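Local coordinates for cell envelope-related transcriptional attenuator domain-containing protein (Eubacterium siraeum, PDB 4OBM) that is of unknown function but belongs to the LytR-CpsA-Psr family and probably has a role related to the cell envelope, perhaps in regulating transcription, at residues S174-T184 with L220-F230; N95-T104 with F195-I204. All coordinates share one frame; numbering follows the deposited sequence.

Interaction 1: S174-T184 with L220-F230; sequences SSFIDQNFIGT and LSQNKSSVTDF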
loop_
_atom_site.group_PDB
_atom_site.type_symbol
_atom_site.label_atom_id
_atom_site.label_comp_id
_atom_site.label_asym_id
_atom_site.label_seq_id
_atom_site.Cartn_x
_atom_site.Cartn_y
_atom_site.Cartn_z
ATOM N N SER A 174 -6.003 2.397 4.606
ATOM C CA SER A 174 -7.073 1.401 4.774
ATOM C C SER A 174 -8.437 2.081 4.750
ATOM O O SER A 174 -9.362 1.625 4.072
ATOM C CB SER A 174 -6.901 0.643 6.085
ATOM O OG SER A 174 -5.945 -0.392 5.958
ATOM N N SER A 175 -8.538 3.203 5.481
ATOM C CA SER A 175 -9.742 4.021 5.585
ATOM C C SER A 175 -10.106 4.620 4.222
ATOM O O SER A 175 -11.272 4.594 3.851
ATOM C CB SER A 175 -9.542 5.118 6.624
ATOM O OG SER A 175 -9.406 4.585 7.928
ATOM N N PHE A 176 -9.110 5.109 3.474
ATOM C CA PHE A 176 -9.259 5.674 2.117
ATOM C C PHE A 176 -9.826 4.637 1.123
ATOM O O PHE A 176 -10.696 4.979 0.321
ATOM C CB PHE A 176 -7.897 6.222 1.612
ATOM C CG PHE A 176 -7.881 6.658 0.164
ATOM C CD1 PHE A 176 -8.577 7.793 -0.249
ATOM C CD2 PHE A 176 -7.176 5.931 -0.790
ATOM C CE1 PHE A 176 -8.583 8.179 -1.595
ATOM C CE2 PHE A 176 -7.194 6.313 -2.133
ATOM C CZ PHE A 176 -7.887 7.440 -2.526
ATOM N N ILE A 177 -9.343 3.376 1.195
ATOM C CA ILE A 177 -9.781 2.282 0.324
ATOM C C ILE A 177 -11.216 1.852 0.689
ATOM O O ILE A 177 -12.030 1.650 -0.205
ATOM C CB ILE A 177 -8.789 1.079 0.337
ATOM C CG1 ILE A 177 -7.439 1.469 -0.335
ATOM C CG2 ILE A 177 -9.404 -0.168 -0.350
ATOM C CD1 ILE A 177 -6.225 0.566 0.017
ATOM N N ASP A 178 -11.509 1.699 1.987
ATOM C CA ASP A 178 -12.831 1.291 2.478
ATOM C C ASP A 178 -13.919 2.326 2.220
ATOM O O ASP A 178 -15.029 1.950 1.841
ATOM C CB ASP A 178 -12.774 1.007 3.981
ATOM C CG ASP A 178 -12.017 -0.247 4.348
ATOM O OD1 ASP A 178 -11.714 -1.052 3.430
ATOM O OD2 ASP A 178 -11.785 -0.459 5.554
ATOM N N GLN A 179 -13.627 3.609 2.445
ATOM C CA GLN A 179 -14.645 4.651 2.299
ATOM C C GLN A 179 -14.924 5.068 0.859
ATOM O O GLN A 179 -16.007 5.609 0.599
ATOM C CB GLN A 179 -14.257 5.894 3.100
ATOM C CG GLN A 179 -14.340 5.677 4.604
ATOM C CD GLN A 179 -13.570 6.724 5.347
ATOM O OE1 GLN A 179 -13.487 7.879 4.921
ATOM N NE2 GLN A 179 -13.024 6.351 6.495
ATOM N N ASN A 180 -13.967 4.861 -0.062
ATOM C CA ASN A 180 -14.124 5.328 -1.439
ATOM C C ASN A 180 -14.057 4.252 -2.511
ATOM O O ASN A 180 -14.289 4.593 -3.669
ATOM C CB ASN A 180 -13.057 6.358 -1.753
ATOM C CG ASN A 180 -13.149 7.603 -0.941
ATOM O OD1 ASN A 180 -14.062 8.416 -1.114
ATOM N ND2 ASN A 180 -12.191 7.773 -0.043
ATOM N N PHE A 181 -13.693 3.000 -2.182
ATOM C CA PHE A 181 -13.609 1.970 -3.231
ATOM C C PHE A 181 -14.690 0.931 -3.090
ATOM O O PHE A 181 -15.045 0.317 -4.092
ATOM C CB PHE A 181 -12.234 1.282 -3.280
ATOM C CG PHE A 181 -11.143 2.112 -3.904
ATOM C CD1 PHE A 181 -10.540 3.143 -3.195
ATOM C CD2 PHE A 181 -10.691 1.839 -5.189
ATOM C CE1 PHE A 181 -9.522 3.904 -3.770
ATOM C CE2 PHE A 181 -9.663 2.589 -5.759
ATOM C CZ PHE A 181 -9.084 3.618 -5.045
ATOM N N ILE A 182 -15.222 0.723 -1.869
ATOM C CA ILE A 182 -16.307 -0.238 -1.668
ATOM C C ILE A 182 -17.530 0.323 -2.403
ATOM O O ILE A 182 -17.889 1.482 -2.206
ATOM C CB ILE A 182 -16.573 -0.563 -0.162
ATOM C CG1 ILE A 182 -15.347 -1.268 0.472
ATOM C CG2 ILE A 182 -17.857 -1.411 0.018
ATOM C CD1 ILE A 182 -15.325 -1.387 2.024
ATOM N N GLY A 183 -18.073 -0.473 -3.313
ATOM C CA GLY A 183 -19.233 -0.092 -4.106
ATOM C C GLY A 183 -18.918 0.635 -5.400
ATOM O O GLY A 183 -19.852 1.012 -6.116
ATOM N N THR A 184 -17.610 0.849 -5.724
ATOM C CA THR A 184 -17.258 1.526 -6.983
ATOM C C THR A 184 -17.469 0.589 -8.175
ATOM O O THR A 184 -17.453 -0.641 -8.011
ATOM C CB THR A 184 -15.839 2.129 -7.000
ATOM O OG1 THR A 184 -14.860 1.165 -6.629
ATOM C CG2 THR A 184 -15.728 3.374 -6.158
ATOM N N LEU A 220 -15.141 -5.457 -4.164
ATOM C CA LEU A 220 -15.642 -4.162 -3.694
ATOM C C LEU A 220 -17.182 -4.067 -3.758
ATOM O O LEU A 220 -17.762 -3.230 -3.065
ATOM C CB LEU A 220 -15.017 -3.009 -4.502
ATOM C CG LEU A 220 -13.501 -2.883 -4.502
ATOM C CD1 LEU A 220 -13.063 -1.877 -5.555
ATOM C CD2 LEU A 220 -12.965 -2.499 -3.119
ATOM N N SER A 221 -17.830 -4.914 -4.581
ATOM C CA SER A 221 -19.291 -4.973 -4.712
ATOM C C SER A 221 -19.928 -5.872 -3.613
ATOM O O SER A 221 -21.155 -6.040 -3.587
ATOM C CB SER A 221 -19.679 -5.471 -6.101
ATOM O OG SER A 221 -19.370 -6.848 -6.250
ATOM N N GLN A 222 -19.098 -6.433 -2.708
ATOM C CA GLN A 222 -19.582 -7.261 -1.599
ATOM C C GLN A 222 -20.107 -6.351 -0.476
ATOM O O GLN A 222 -19.701 -5.186 -0.373
ATOM C CB GLN A 222 -18.483 -8.217 -1.075
ATOM C CG GLN A 222 -17.912 -9.191 -2.128
ATOM C CD GLN A 222 -18.964 -10.091 -2.746
ATOM O OE1 GLN A 222 -19.552 -10.953 -2.082
ATOM N NE2 GLN A 222 -19.229 -9.904 -4.036
ATOM N N ASN A 223 -21.030 -6.868 0.334
ATOM C CA ASN A 223 -21.638 -6.123 1.432
ATOM C C ASN A 223 -20.680 -6.090 2.627
ATOM O O ASN A 223 -20.940 -6.712 3.656
ATOM C CB ASN A 223 -22.996 -6.750 1.810
ATOM C CG ASN A 223 -23.889 -5.841 2.626
ATOM O OD1 ASN A 223 -24.017 -4.634 2.357
ATOM N ND2 ASN A 223 -24.559 -6.413 3.616
ATOM N N LYS A 224 -19.557 -5.382 2.475
ATOM C CA LYS A 224 -18.539 -5.289 3.509
ATOM C C LYS A 224 -18.298 -3.856 3.942
ATOM O O LYS A 224 -18.287 -2.946 3.110
ATOM C CB LYS A 224 -17.214 -5.893 3.018
ATOM C CG LYS A 224 -17.099 -7.406 3.157
ATOM C CD LYS A 224 -15.741 -7.908 2.656
ATOM C CE LYS A 224 -14.909 -8.544 3.739
ATOM N NZ LYS A 224 -13.500 -8.763 3.307
ATOM N N SER A 225 -18.070 -3.659 5.250
ATOM C CA SER A 225 -17.713 -2.354 5.802
ATOM C C SER A 225 -16.234 -2.109 5.547
ATOM O O SER A 225 -15.793 -0.957 5.477
ATOM C CB SER A 225 -18.022 -2.293 7.292
ATOM O OG SER A 225 -19.421 -2.390 7.486
ATOM N N SER A 226 -15.469 -3.211 5.388
ATOM C CA SER A 226 -14.037 -3.145 5.129
ATOM C C SER A 226 -13.545 -4.244 4.181
ATOM O O SER A 226 -13.928 -5.414 4.297
ATOM C CB SER A 226 -13.259 -3.216 6.434
ATOM O OG SER A 226 -11.880 -2.980 6.220
ATOM N N VAL A 227 -12.657 -3.843 3.259
ATOM C CA VAL A 227 -11.983 -4.733 2.315
ATOM C C VAL A 227 -10.462 -4.642 2.577
ATOM O O VAL A 227 -9.650 -5.032 1.739
ATOM C CB VAL A 227 -12.349 -4.447 0.827
ATOM C CG1 VAL A 227 -13.821 -4.761 0.555
ATOM C CG2 VAL A 227 -11.984 -3.014 0.421
ATOM N N THR A 228 -10.079 -4.121 3.744
ATOM C CA THR A 228 -8.655 -3.977 4.035
ATOM C C THR A 228 -8.247 -4.627 5.354
ATOM O O THR A 228 -9.067 -4.948 6.216
ATOM C CB THR A 228 -8.199 -2.496 3.981
ATOM O OG1 THR A 228 -9.034 -1.667 4.789
ATOM C CG2 THR A 228 -8.156 -1.961 2.575
ATOM N N ASP A 229 -6.936 -4.849 5.447
ATOM C CA ASP A 229 -6.175 -5.385 6.550
ATOM C C ASP A 229 -4.753 -4.886 6.405
ATOM O O ASP A 229 -4.367 -4.416 5.337
ATOM C CB ASP A 229 -6.224 -6.919 6.563
ATOM C CG ASP A 229 -7.428 -7.470 7.284
ATOM O OD1 ASP A 229 -7.401 -7.507 8.535
ATOM O OD2 ASP A 229 -8.399 -7.871 6.601
ATOM N N PHE A 230 -3.980 -4.957 7.481
ATOM C CA PHE A 230 -2.588 -4.565 7.443
ATOM C C PHE A 230 -1.796 -5.333 8.471
ATOM O O PHE A 230 -2.323 -5.724 9.511
ATOM C CB PHE A 230 -2.392 -3.035 7.609
ATOM C CG PHE A 230 -2.692 -2.437 8.961
ATOM C CD1 PHE A 230 -1.753 -2.487 9.984
ATOM C CD2 PHE A 230 -3.869 -1.736 9.181
ATOM C CE1 PHE A 230 -2.018 -1.908 11.233
ATOM C CE2 PHE A 230 -4.140 -1.158 10.427
ATOM C CZ PHE A 230 -3.211 -1.243 11.446
#
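The flat group at the centre of this contact is the Asp-178 carboxylate, which helix 174-181 turns toward Ser-226, Val-227 and Thr-228. Val-227 N reaches Asp-178 OD1 from above the carboxylate plane, at 3.0 Å and with a nearly straight N-H...O angle of 167°. Ser-226 OG meets OD2 of Asp-178 on its syn side at 2.6 Å. Thr-228 OG1 lies 3.1 Å from both Asp-178 OD1 and Asp-178 OD2; any bond it gives is weak, and its acceptor is not decided. A chi1 of -172° swings Ser-226 OG away from its own nitrogen, where it also accepts from Thr-228 N and closes an ST turn beside the carboxylate. The two rings are touched at their edges: Leu-220 CD1 sits near the plane of Phe-181, and Ser-174 OG near that of Phe-230, although this hydroxyl bonds to Ala-170 O in its own helix.

Apolar packing follows beside the carboxylate. Ile-177 CG2 touches Thr-228 CG2 at 3.7 Å, and Ile-182 CG1 packs against Val-227 CG2 at 3.8 Å, these two side chains running in opposite senses. The CD1 methyl of Ile-182 comes near the carbonyl oxygens of Lys-224 and Ser-225. Past the helix, a type II turn from Phe-181 to Thr-184 presents Gly-183 N to Leu-220 O at 2.8 Å, from above the carbonyl plane.

The end of helix 164-181, residues 174-181, thus packs antiparallel to edge strand 228-230 of the mixed sheet, the axes of these short segments at 174° and 8.6 Å apart; Val-227 and Asp-229 pair with Phe-53 of the next strand. Gripped by a backbone N-H and a serine hydroxyl, with a threonine hydroxyl at weaker range, the carboxylate is probably stabilised in its charged form, and it ties the approach to the edge strand directly to the helix.

Interaction 2: N95-T104 with F195-I204; sequences NKYIRFTKST and FIINFTNTNI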
loop_
_atom_site.group_PDB
_atom_site.type_symbol
_atom_site.label_atom_id
_atom_site.label_comp_id
_atom_site.label_asym_id
_atom_site.label_seq_id
_atom_site.Cartn_x
_atom_site.Cartn_y
_atom_site.Cartn_z
ATOM N N ASN A 95 5.928 -7.894 -8.709
ATOM C CA ASN A 95 6.640 -7.478 -9.924
ATOM C C ASN A 95 6.264 -6.045 -10.291
ATOM O O ASN A 95 7.062 -5.327 -10.898
ATOM C CB ASN A 95 6.307 -8.416 -11.111
ATOM C CG ASN A 95 6.293 -9.906 -10.814
ATOM O OD1 ASN A 95 5.312 -10.606 -11.096
ATOM N ND2 ASN A 95 7.393 -10.442 -10.288
ATOM N N LYS A 96 5.015 -5.646 -9.960
ATOM C CA LYS A 96 4.486 -4.337 -10.304
ATOM C C LYS A 96 4.621 -3.343 -9.177
ATOM O O LYS A 96 4.595 -3.688 -7.985
ATOM C CB LYS A 96 3.028 -4.419 -10.781
ATOM C CG LYS A 96 2.805 -5.254 -12.052
ATOM C CD LYS A 96 3.747 -4.887 -13.218
ATOM C CE LYS A 96 3.500 -5.778 -14.412
ATOM N NZ LYS A 96 4.171 -5.267 -15.627
ATOM N N TYR A 97 4.830 -2.093 -9.572
ATOM C CA TYR A 97 4.997 -1.013 -8.608
ATOM C C TYR A 97 4.391 0.276 -9.119
ATOM O O TYR A 97 4.221 0.430 -10.330
ATOM C CB TYR A 97 6.497 -0.796 -8.297
ATOM C CG TYR A 97 7.324 -0.377 -9.491
ATOM C CD1 TYR A 97 7.403 0.962 -9.879
ATOM C CD2 TYR A 97 8.071 -1.308 -10.205
ATOM C CE1 TYR A 97 8.129 1.346 -11.001
ATOM C CE2 TYR A 97 8.832 -0.930 -11.306
ATOM C CZ TYR A 97 8.868 0.400 -11.695
ATOM O OH TYR A 97 9.622 0.758 -12.786
ATOM N N ILE A 98 4.132 1.224 -8.198
ATOM C CA ILE A 98 3.705 2.590 -8.509
ATOM C C ILE A 98 4.555 3.546 -7.670
ATOM O O ILE A 98 4.506 3.479 -6.446
ATOM C CB ILE A 98 2.176 2.899 -8.311
ATOM C CG1 ILE A 98 1.252 1.877 -9.021
ATOM C CG2 ILE A 98 1.853 4.364 -8.750
ATOM C CD1 ILE A 98 -0.166 1.892 -8.498
ATOM N N ARG A 99 5.311 4.431 -8.301
ATOM C CA ARG A 99 6.022 5.443 -7.527
ATOM C C ARG A 99 5.253 6.727 -7.671
ATOM O O ARG A 99 5.182 7.292 -8.769
ATOM C CB ARG A 99 7.499 5.624 -7.936
ATOM C CG ARG A 99 8.145 6.822 -7.212
ATOM C CD ARG A 99 9.464 7.240 -7.822
ATOM N NE ARG A 99 10.418 6.146 -7.720
ATOM C CZ ARG A 99 11.715 6.242 -7.952
ATOM N NH1 ARG A 99 12.251 7.410 -8.299
ATOM N NH2 ARG A 99 12.489 5.178 -7.837
ATOM N N PHE A 100 4.637 7.159 -6.571
ATOM C CA PHE A 100 3.885 8.403 -6.523
ATOM C C PHE A 100 4.815 9.539 -6.214
ATOM O O PHE A 100 5.892 9.310 -5.678
ATOM C CB PHE A 100 2.794 8.338 -5.430
ATOM C CG PHE A 100 1.642 7.415 -5.729
ATOM C CD1 PHE A 100 0.605 7.820 -6.566
ATOM C CD2 PHE A 100 1.571 6.153 -5.145
ATOM C CE1 PHE A 100 -0.456 6.961 -6.851
ATOM C CE2 PHE A 100 0.503 5.298 -5.425
ATOM C CZ PHE A 100 -0.505 5.709 -6.271
ATOM N N THR A 101 4.385 10.767 -6.514
ATOM C CA THR A 101 5.075 11.980 -6.089
ATOM C C THR A 101 4.089 12.744 -5.203
ATOM O O THR A 101 2.913 12.345 -5.119
ATOM C CB THR A 101 5.554 12.808 -7.272
ATOM O OG1 THR A 101 4.389 13.288 -7.944
ATOM C CG2 THR A 101 6.509 12.027 -8.218
ATOM N N LYS A 102 4.514 13.871 -4.594
ATOM C CA LYS A 102 3.562 14.656 -3.795
ATOM C C LYS A 102 2.359 15.021 -4.667
ATOM O O LYS A 102 1.213 14.865 -4.245
ATOM C CB LYS A 102 4.221 15.917 -3.199
ATOM C CG LYS A 102 3.240 16.910 -2.601
ATOM C CD LYS A 102 3.935 18.039 -1.931
ATOM C CE LYS A 102 2.934 19.037 -1.382
ATOM N NZ LYS A 102 3.602 20.062 -0.538
ATOM N N SER A 103 2.655 15.436 -5.909
ATOM C CA SER A 103 1.700 15.866 -6.916
ATOM C C SER A 103 0.737 14.739 -7.371
ATOM O O SER A 103 -0.477 14.950 -7.358
ATOM C CB SER A 103 2.450 16.437 -8.118
ATOM O OG SER A 103 1.554 16.929 -9.098
ATOM N N THR A 104 1.268 13.565 -7.783
ATOM C CA THR A 104 0.417 12.491 -8.309
ATOM C C THR A 104 -0.431 11.819 -7.201
ATOM O O THR A 104 -1.607 11.541 -7.454
ATOM C CB THR A 104 1.195 11.481 -9.176
ATOM O OG1 THR A 104 2.100 10.720 -8.386
ATOM C CG2 THR A 104 1.928 12.149 -10.332
ATOM N N PHE A 195 -5.485 7.295 -14.925
ATOM C CA PHE A 195 -4.583 8.256 -14.273
ATOM C C PHE A 195 -3.244 7.577 -13.844
ATOM O O PHE A 195 -2.177 8.157 -14.046
ATOM C CB PHE A 195 -5.254 8.928 -13.041
ATOM C CG PHE A 195 -4.286 9.802 -12.272
ATOM C CD1 PHE A 195 -3.907 11.046 -12.762
ATOM C CD2 PHE A 195 -3.721 9.362 -11.081
ATOM C CE1 PHE A 195 -2.968 11.828 -12.079
ATOM C CE2 PHE A 195 -2.775 10.142 -10.406
ATOM C CZ PHE A 195 -2.439 11.386 -10.890
ATOM N N ILE A 196 -3.319 6.378 -13.214
ATOM C CA ILE A 196 -2.129 5.644 -12.767
ATOM C C ILE A 196 -1.174 5.373 -13.956
ATOM O O ILE A 196 0.000 5.725 -13.886
ATOM C CB ILE A 196 -2.531 4.320 -12.040
ATOM C CG1 ILE A 196 -3.297 4.564 -10.702
ATOM C CG2 ILE A 196 -1.356 3.318 -11.907
ATOM C CD1 ILE A 196 -2.596 5.459 -9.592
ATOM N N ILE A 197 -1.696 4.776 -15.039
ATOM C CA ILE A 197 -0.930 4.372 -16.218
ATOM C C ILE A 197 -0.321 5.586 -16.935
ATOM O O ILE A 197 0.826 5.499 -17.391
ATOM C CB ILE A 197 -1.829 3.503 -17.160
ATOM C CG1 ILE A 197 -2.070 2.109 -16.522
ATOM C CG2 ILE A 197 -1.255 3.351 -18.598
ATOM C CD1 ILE A 197 -3.139 1.283 -17.181
ATOM N N ASN A 198 -1.060 6.718 -16.998
ATOM C CA ASN A 198 -0.608 7.863 -17.768
ATOM C C ASN A 198 0.177 8.916 -17.003
ATOM O O ASN A 198 0.896 9.666 -17.651
ATOM C CB ASN A 198 -1.791 8.534 -18.500
ATOM C CG ASN A 198 -2.422 7.668 -19.576
ATOM O OD1 ASN A 198 -1.895 7.506 -20.676
ATOM N ND2 ASN A 198 -3.565 7.074 -19.287
ATOM N N PHE A 199 0.056 9.025 -15.676
ATOM C CA PHE A 199 0.737 10.138 -15.010
ATOM C C PHE A 199 1.641 9.737 -13.831
ATOM O O PHE A 199 2.323 10.599 -13.269
ATOM C CB PHE A 199 -0.302 11.203 -14.579
ATOM C CG PHE A 199 -0.949 11.855 -15.788
ATOM C CD1 PHE A 199 -0.301 12.870 -16.483
ATOM C CD2 PHE A 199 -2.163 11.385 -16.289
ATOM C CE1 PHE A 199 -0.877 13.435 -17.625
ATOM C CE2 PHE A 199 -2.734 11.947 -17.435
ATOM C CZ PHE A 199 -2.093 12.975 -18.088
ATOM N N THR A 200 1.695 8.449 -13.490
ATOM C CA THR A 200 2.567 8.021 -12.413
ATOM C C THR A 200 3.722 7.207 -12.989
ATOM O O THR A 200 3.609 6.663 -14.085
ATOM C CB THR A 200 1.799 7.235 -11.327
ATOM O OG1 THR A 200 1.505 5.914 -11.787
ATOM C CG2 THR A 200 0.541 7.946 -10.845
ATOM N N ASN A 201 4.827 7.116 -12.236
ATOM C CA ASN A 201 5.970 6.285 -12.572
ATOM C C ASN A 201 5.571 4.838 -12.220
ATOM O O ASN A 201 5.556 4.477 -11.050
ATOM C CB ASN A 201 7.212 6.755 -11.798
ATOM C CG ASN A 201 8.505 6.049 -12.144
ATOM O OD1 ASN A 201 8.540 4.955 -12.722
ATOM N ND2 ASN A 201 9.608 6.660 -11.771
ATOM N N THR A 202 5.180 4.038 -13.219
ATOM C CA THR A 202 4.713 2.676 -12.946
ATOM C C THR A 202 5.070 1.709 -14.083
ATOM O O THR A 202 5.319 2.149 -15.202
ATOM C CB THR A 202 3.171 2.688 -12.660
ATOM O OG1 THR A 202 2.731 1.373 -12.338
ATOM C CG2 THR A 202 2.332 3.250 -13.820
ATOM N N ASN A 203 5.067 0.388 -13.791
ATOM C CA ASN A 203 5.293 -0.627 -14.818
ATOM C C ASN A 203 4.001 -1.435 -14.992
ATOM O O ASN A 203 4.010 -2.512 -15.597
ATOM C CB ASN A 203 6.493 -1.521 -14.483
ATOM C CG ASN A 203 6.326 -2.329 -13.228
ATOM O OD1 ASN A 203 5.561 -1.974 -12.329
ATOM N ND2 ASN A 203 7.053 -3.424 -13.132
ATOM N N ILE A 204 2.885 -0.903 -14.438
ATOM C CA ILE A 204 1.548 -1.492 -14.563
ATOM C C ILE A 204 1.055 -1.160 -15.970
ATOM O O ILE A 204 0.975 0.010 -16.350
ATOM C CB ILE A 204 0.560 -1.019 -13.438
ATOM C CG1 ILE A 204 0.936 -1.620 -12.070
ATOM C CG2 ILE A 204 -0.919 -1.321 -13.788
ATOM C CD1 ILE A 204 0.034 -1.230 -10.923
HETATM O O HOH W 1 4.145 9.500 -9.861
#
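Asn-203 grips strand 95-100 through both ends of its amide: OD1 accepts from Tyr-97 N at 2.9 Å, in the carbonyl plane, while ND2 donates to Asn-95 O at 2.9 Å, with an N-H...O angle of 170°. This side-chain clamp prolongs an antiparallel ladder in which the short strand 201-202 edges the mixed sheet; Arg-99 and Asn-201 are its hydrogen-bonded pair, Arg-99 N to Asn-201 O 2.8 Å with a weak return bond, and Ile-98 and Thr-202 its non-hydrogen-bonded pair. The Asn-203 amide also stacks on one face of the Tyr-97 ring, the planes 23° apart. With an alanine here, Tyr-97 N and Asn-95 O would probably lose these partners, and the ring of Tyr-97 its amide stack. Lys-96, bent at chi2 (-50°), folds back so that NZ reaches Asn-203 O at 2.8 Å, with Asp-208 a long, weak ion partner. Thr-202 OG1 donates to Tyr-97 O at 2.7 Å and accepts from Ile-204 N in an ST turn.

Over one face of the Arg-99 guanidinium, whose NE is salt-bridged to Glu-79, lies Asn-201 ND2. On the side of Ile-98 and Thr-202 the packing is mostly apolar: Ile-98 packs on Ile-196 and Ile-204, and Ile-196 CD1 lies 3.8 Å from Phe-100 CE1. Thr-101 and Thr-104 form a capping box at the start of helix 102-112, and a water joins Thr-104 OG1 to Arg-99 O, the latter at 2.7 Å.

How the interactions relate
Interactions 1 and 2 lie at opposite edges of one six-stranded mixed sheet, bordered by strands 228-230 and 201-202, with centres 21 Å apart and nearest atoms about 8 Å apart. Both are partly buried, neither being wholly core nor wholly surface. Helices 164-181 and 186-199, one from each contact, follow each other in the chain. Interaction 1 sets a helix against an edge strand and its preceding loop; its polar links centre on a side-chain carboxylate, with one backbone bond beyond the helix end. Interaction 2 joins neighbouring strands, where backbone pairing is extended by an asparagine amide and followed by helix packing; it buries 740 Å² against 596 Å².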